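Local atomic coordinates of salmonella typhimurium DB7155 bacteriophage DET7 tailspike (Bacteriophage, PDB entry 2V5I), a protein that binds and hydrolyses O-antigen polysaccharide, probably that of its Salmonella host, as the receptor-binding tailspike of phage Det7. Residues F101-D106 / V222-G227; G140-A143 / V149-Q152. One frame throughout, in Å; residues are numbered along the deposited sequence.

Contact 1: residues F101-D106 / V222-G227; sequences FPWDAD and VHYGSG
Three aromatic rings, those of Phe101, Trp103 and Tyr224, form a largely buried cluster where a long excursion from the parallel beta-helix folds back onto it, with Phe101 partly exposed at the margin. Residues 101-106 lie in the loop between strand 98-99 and helix 113-117, and Tyr224 belongs to the 220-224 strand region of the beta-helix. Its ring is the one element of 222-227 that reaches across, and it meets the two loop residues through different atoms.

Toward Trp103 it presents an edge: Tyr224 CE1 lies 3.7 Å from Trp103 CZ3. The six-membered ring of the indole and the phenol ring are tilted by 67°, making an offset edge-to-face pair with the tyrosine edge directed at the indole face. Toward Phe101 the phenol end does the touching, the Tyr224 OH 3.4 Å from Phe101 CE1 and Tyr224 CZ 4.0 Å from the same carbon. Phe101 carries CG anti to its backbone N (chi1 -163°), which swings the ring back over its own loop, where Trp103 CE3 sits above the middle of one face. The two loop rings therefore support each other while both meet the tyrosine.

Tyrosine suits the place because its ring is apolar enough for this company, while its hydroxyl is satisfied by a hydrogen bond with Arg252, whose charge also makes a cation-pi contact with Trp103. Trp251 also packs edge-to-face against the Tyr224 ring. The setting is that of the P22 tailspike family, a right-handed parallel beta-helix carrying a large inserted excursion, and here the aromatic cluster seats that excursion on the helix.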
loop_
_atom_site.group_PDB
_atom_site.type_symbol
_atom_site.label_atom_id
_atom_site.label_comp_id
_atom_site.label_asym_id
_atom_site.label_seq_id
_atom_site.Cartn_x
_atom_site.Cartn_y
_atom_site.Cartn_z
ATOM N N PHE A 101 11.819 -28.764 -15.320
ATOM C CA PHE A 101 12.304 -27.418 -15.134
ATOM C C PHE A 101 11.810 -26.529 -16.273
ATOM O O PHE A 101 12.567 -26.182 -17.198
ATOM C CB PHE A 101 13.834 -27.412 -15.034
ATOM C CG PHE A 101 14.417 -26.178 -14.450
ATOM C CD1 PHE A 101 14.500 -26.009 -13.073
ATOM C CD2 PHE A 101 14.879 -25.156 -15.252
ATOM C CE1 PHE A 101 15.088 -24.859 -12.523
ATOM C CE2 PHE A 101 15.456 -23.998 -14.693
ATOM C CZ PHE A 101 15.559 -23.870 -13.336
ATOM N N PRO A 102 10.501 -26.121 -16.204
ATOM C CA PRO A 102 9.892 -25.411 -17.320
ATOM C C PRO A 102 10.285 -23.914 -17.415
ATOM O O PRO A 102 9.419 -23.068 -17.657
ATOM C CB PRO A 102 8.385 -25.590 -17.059
ATOM C CG PRO A 102 8.286 -25.706 -15.517
ATOM C CD PRO A 102 9.529 -26.499 -15.163
ATOM N N TRP A 103 11.542 -23.600 -17.133
ATOM C CA TRP A 103 12.094 -22.237 -17.325
ATOM C C TRP A 103 13.373 -22.345 -18.123
ATOM O O TRP A 103 14.215 -23.199 -17.854
ATOM C CB TRP A 103 12.390 -21.571 -15.979
ATOM C CG TRP A 103 11.173 -21.478 -15.103
ATOM C CD1 TRP A 103 10.222 -20.472 -15.049
ATOM C CD2 TRP A 103 10.777 -22.441 -14.114
ATOM N NE1 TRP A 103 9.281 -20.786 -14.119
ATOM C CE2 TRP A 103 9.567 -21.992 -13.559
ATOM C CE3 TRP A 103 11.322 -23.637 -13.669
ATOM C CZ2 TRP A 103 8.906 -22.700 -12.559
ATOM C CZ3 TRP A 103 10.667 -24.356 -12.678
ATOM C CH2 TRP A 103 9.455 -23.892 -12.159
ATOM N N ASP A 104 13.542 -21.451 -19.080
ATOM C CA ASP A 104 14.765 -21.478 -19.870
ATOM C C ASP A 104 15.879 -20.642 -19.260
ATOM O O ASP A 104 15.713 -20.003 -18.213
ATOM C CB ASP A 104 14.477 -21.155 -21.358
ATOM C CG ASP A 104 14.172 -19.687 -21.622
ATOM O OD1 ASP A 104 14.501 -18.803 -20.792
ATOM O OD2 ASP A 104 13.583 -19.439 -22.712
ATOM N N ALA A 105 17.015 -20.607 -19.957
ATOM C CA ALA A 105 18.200 -19.958 -19.426
ATOM C C ALA A 105 18.026 -18.471 -19.196
ATOM O O ALA A 105 18.666 -17.900 -18.306
ATOM C CB ALA A 105 19.386 -20.201 -20.345
ATOM N N ASP A 106 17.124 -17.852 -19.955
ATOM C CA ASP A 106 16.830 -16.435 -19.792
ATOM C C ASP A 106 15.693 -16.197 -18.799
ATOM O O ASP A 106 15.299 -15.060 -18.598
ATOM C CB ASP A 106 16.476 -15.840 -21.149
ATOM C CG ASP A 106 17.546 -16.113 -22.193
ATOM O OD1 ASP A 106 18.741 -15.855 -21.899
ATOM O OD2 ASP A 106 17.200 -16.609 -23.296
ATOM N N VAL A 222 9.648 -19.693 0.451
ATOM C CA VAL A 222 9.669 -21.057 -0.051
ATOM C C VAL A 222 9.847 -21.073 -1.579
ATOM O O VAL A 222 9.447 -20.164 -2.247
ATOM C CB VAL A 222 8.419 -21.836 0.377
ATOM C CG1 VAL A 222 8.311 -21.895 1.905
ATOM C CG2 VAL A 222 7.160 -21.268 -0.182
ATOM N N HIS A 223 10.529 -22.125 -2.066
ATOM C CA HIS A 223 10.913 -22.273 -3.489
ATOM C C HIS A 223 10.496 -23.652 -4.051
ATOM O O HIS A 223 10.562 -24.684 -3.339
ATOM C CB HIS A 223 12.429 -22.203 -3.665
ATOM C CG HIS A 223 13.054 -20.861 -3.432
ATOM N ND1 HIS A 223 14.372 -20.626 -3.739
ATOM C CD2 HIS A 223 12.554 -19.682 -2.958
ATOM C CE1 HIS A 223 14.673 -19.361 -3.461
ATOM N NE2 HIS A 223 13.583 -18.758 -3.007
ATOM N N TYR A 224 10.056 -23.647 -5.313
ATOM C CA TYR A 224 9.732 -24.876 -6.048
ATOM C C TYR A 224 8.628 -25.679 -5.306
ATOM O O TYR A 224 7.643 -25.065 -4.855
ATOM C CB TYR A 224 11.035 -25.691 -6.341
ATOM C CG TYR A 224 11.958 -24.960 -7.289
ATOM C CD1 TYR A 224 11.611 -24.760 -8.580
ATOM C CD2 TYR A 224 13.214 -24.469 -6.861
ATOM C CE1 TYR A 224 12.466 -24.075 -9.482
ATOM C CE2 TYR A 224 14.052 -23.803 -7.733
ATOM C CZ TYR A 224 13.675 -23.583 -9.002
ATOM O OH TYR A 224 14.500 -22.883 -9.878
ATOM N N GLY A 225 8.743 -26.998 -5.231
ATOM C CA GLY A 225 7.660 -27.856 -4.747
ATOM C C GLY A 225 6.752 -28.219 -5.929
ATOM O O GLY A 225 6.541 -27.449 -6.867
ATOM N N SER A 226 6.200 -29.418 -5.887
ATOM C CA SER A 226 5.296 -29.846 -6.950
ATOM C C SER A 226 3.865 -29.337 -6.690
ATOM O O SER A 226 3.009 -29.392 -7.618
ATOM C CB SER A 226 5.199 -31.353 -6.970
ATOM O OG SER A 226 6.436 -31.979 -7.228
ATOM N N GLY A 227 3.589 -29.000 -5.444
ATOM C CA GLY A 227 2.291 -28.466 -5.007
ATOM C C GLY A 227 2.398 -27.003 -4.632
ATOM O O GLY A 227 3.116 -26.211 -5.309
#

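Contact 2: residues G140-A143 / V149-Q152; sequences GLEA and VKDQ
Lys150 and Glu142 meet with their side chains crossing at about a right angle, the lysine ending beside the backbone of the glutamate. From helix 147-150 the Lys150 chain runs toward 140-143 and bends at chi3 (-78°), which brings its ammonium to the main-chain carbonyl of Glu142: Lys150 NZ donates to Glu142 O at 2.8 Å. The donor stands above the carbonyl plane, 41° out of it, and the C=O...N angle is 138°. The extended Glu142 chain runs across the lysine end, its CG 3.9 Å from Lys150 NZ, and holds the carboxylate beyond it.

The charged ends do not touch, since Glu142 OE2 and Lys150 NZ are 4.8 Å apart. A water joins them, donating to Glu142 OE2 at 2.6 Å and accepting from Lys150 NZ at 2.9 Å. Trp135 of helix 132-137 packs against both side chains. Long, flexible lysine and glutamate suit this surface position, where their aliphatic parts can lie on protein while their ends meet water. The chemistry implies a solvent-mediated link between opposite charges, probably a modest attraction, with the direct bond to a main-chain carbonyl tying the two short helices together.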
loop_
_atom_site.group_PDB
_atom_site.type_symbol
_atom_site.label_atom_id
_atom_site.label_comp_id
_atom_site.label_asym_id
_atom_site.label_seq_id
_atom_site.Cartn_x
_atom_site.Cartn_y
_atom_site.Cartn_z
ATOM N N GLY A 140 0.306 -33.132 -23.602
ATOM C CA GLY A 140 1.204 -34.038 -24.304
ATOM C C GLY A 140 2.326 -34.575 -23.429
ATOM O O GLY A 140 3.024 -35.526 -23.809
ATOM N N LEU A 141 2.567 -33.912 -22.295
ATOM C CA LEU A 141 3.713 -34.269 -21.462
ATOM C C LEU A 141 3.559 -35.671 -20.870
ATOM O O LEU A 141 4.557 -36.409 -20.728
ATOM C CB LEU A 141 3.899 -33.218 -20.343
ATOM C CG LEU A 141 5.055 -33.490 -19.398
ATOM C CD1 LEU A 141 6.420 -33.449 -20.092
ATOM C CD2 LEU A 141 4.980 -32.517 -18.200
ATOM N N GLU A 142 2.333 -36.036 -20.518
ATOM C CA GLU A 142 2.059 -37.269 -19.841
ATOM C C GLU A 142 2.603 -38.473 -20.674
ATOM O O GLU A 142 3.215 -39.410 -20.124
ATOM C CB GLU A 142 0.559 -37.419 -19.587
ATOM C CG GLU A 142 0.207 -38.642 -18.769
ATOM C CD GLU A 142 -1.271 -38.806 -18.468
ATOM O OE1 GLU A 142 -2.098 -38.099 -19.075
ATOM O OE2 GLU A 142 -1.615 -39.615 -17.581
ATOM N N ALA A 143 2.369 -38.432 -21.987
ATOM C CA ALA A 143 2.853 -39.498 -22.881
ATOM C C ALA A 143 4.361 -39.529 -23.059
ATOM O O ALA A 143 4.899 -40.546 -23.520
ATOM C CB ALA A 143 2.196 -39.368 -24.245
ATOM N N VAL A 149 8.700 -42.228 -13.373
ATOM C CA VAL A 149 8.777 -40.776 -13.088
ATOM C C VAL A 149 7.425 -40.331 -12.646
ATOM O O VAL A 149 7.265 -39.623 -11.655
ATOM C CB VAL A 149 9.280 -39.998 -14.291
ATOM C CG1 VAL A 149 9.089 -38.481 -14.156
ATOM C CG2 VAL A 149 10.717 -40.355 -14.578
ATOM N N LYS A 150 6.404 -40.772 -13.371
ATOM C CA LYS A 150 5.035 -40.400 -12.995
ATOM C C LYS A 150 4.590 -40.923 -11.630
ATOM O O LYS A 150 3.759 -40.298 -10.959
ATOM C CB LYS A 150 4.077 -40.842 -14.167
ATOM C CG LYS A 150 4.420 -40.119 -15.453
ATOM C CD LYS A 150 3.383 -40.258 -16.628
ATOM C CE LYS A 150 3.513 -41.566 -17.322
ATOM N NZ LYS A 150 2.596 -41.663 -18.506
ATOM N N ASP A 151 5.155 -42.024 -11.161
ATOM C CA ASP A 151 4.775 -42.636 -9.887
ATOM C C ASP A 151 5.582 -42.092 -8.678
ATOM O O ASP A 151 5.291 -42.426 -7.525
ATOM C CB ASP A 151 4.977 -44.149 -9.957
ATOM C CG ASP A 151 3.962 -44.845 -10.854
ATOM O OD1 ASP A 151 2.965 -44.213 -11.277
ATOM O OD2 ASP A 151 4.178 -46.049 -11.114
ATOM N N GLN A 152 6.576 -41.248 -8.928
ATOM C CA GLN A 152 7.430 -40.711 -7.830
ATOM C C GLN A 152 6.635 -39.963 -6.818
ATOM O O GLN A 152 5.677 -39.284 -7.170
ATOM C CB GLN A 152 8.417 -39.678 -8.388
ATOM C CG GLN A 152 9.428 -40.202 -9.274
ATOM C CD GLN A 152 10.426 -39.091 -9.610
ATOM O OE1 GLN A 152 11.624 -39.253 -9.382
ATOM N NE2 GLN A 152 9.918 -37.952 -10.102
HETATM O O HOH W 1 -0.140 -41.777 -17.532
#

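How the contacts relate
Both contacts involve the excursion between strands 85-92 and 156-161, but they serve different joints. Contact 1 is buried and long-range, bringing the early part of the excursion onto the 220-224 strand region; contact 2 is local and at the surface, joining helices 141-144 and 147-150 within the excursion itself. Along the chain, contact 2 is nested inside the loop that contact 1 closes, with centres about 17 Å apart and nearest atoms about 7 Å apart, so they do not touch. Their chemistry follows their setting: aromatic rings pack at the buried junction, whereas a lysine, a backbone carbonyl and a bridging water make the outer link.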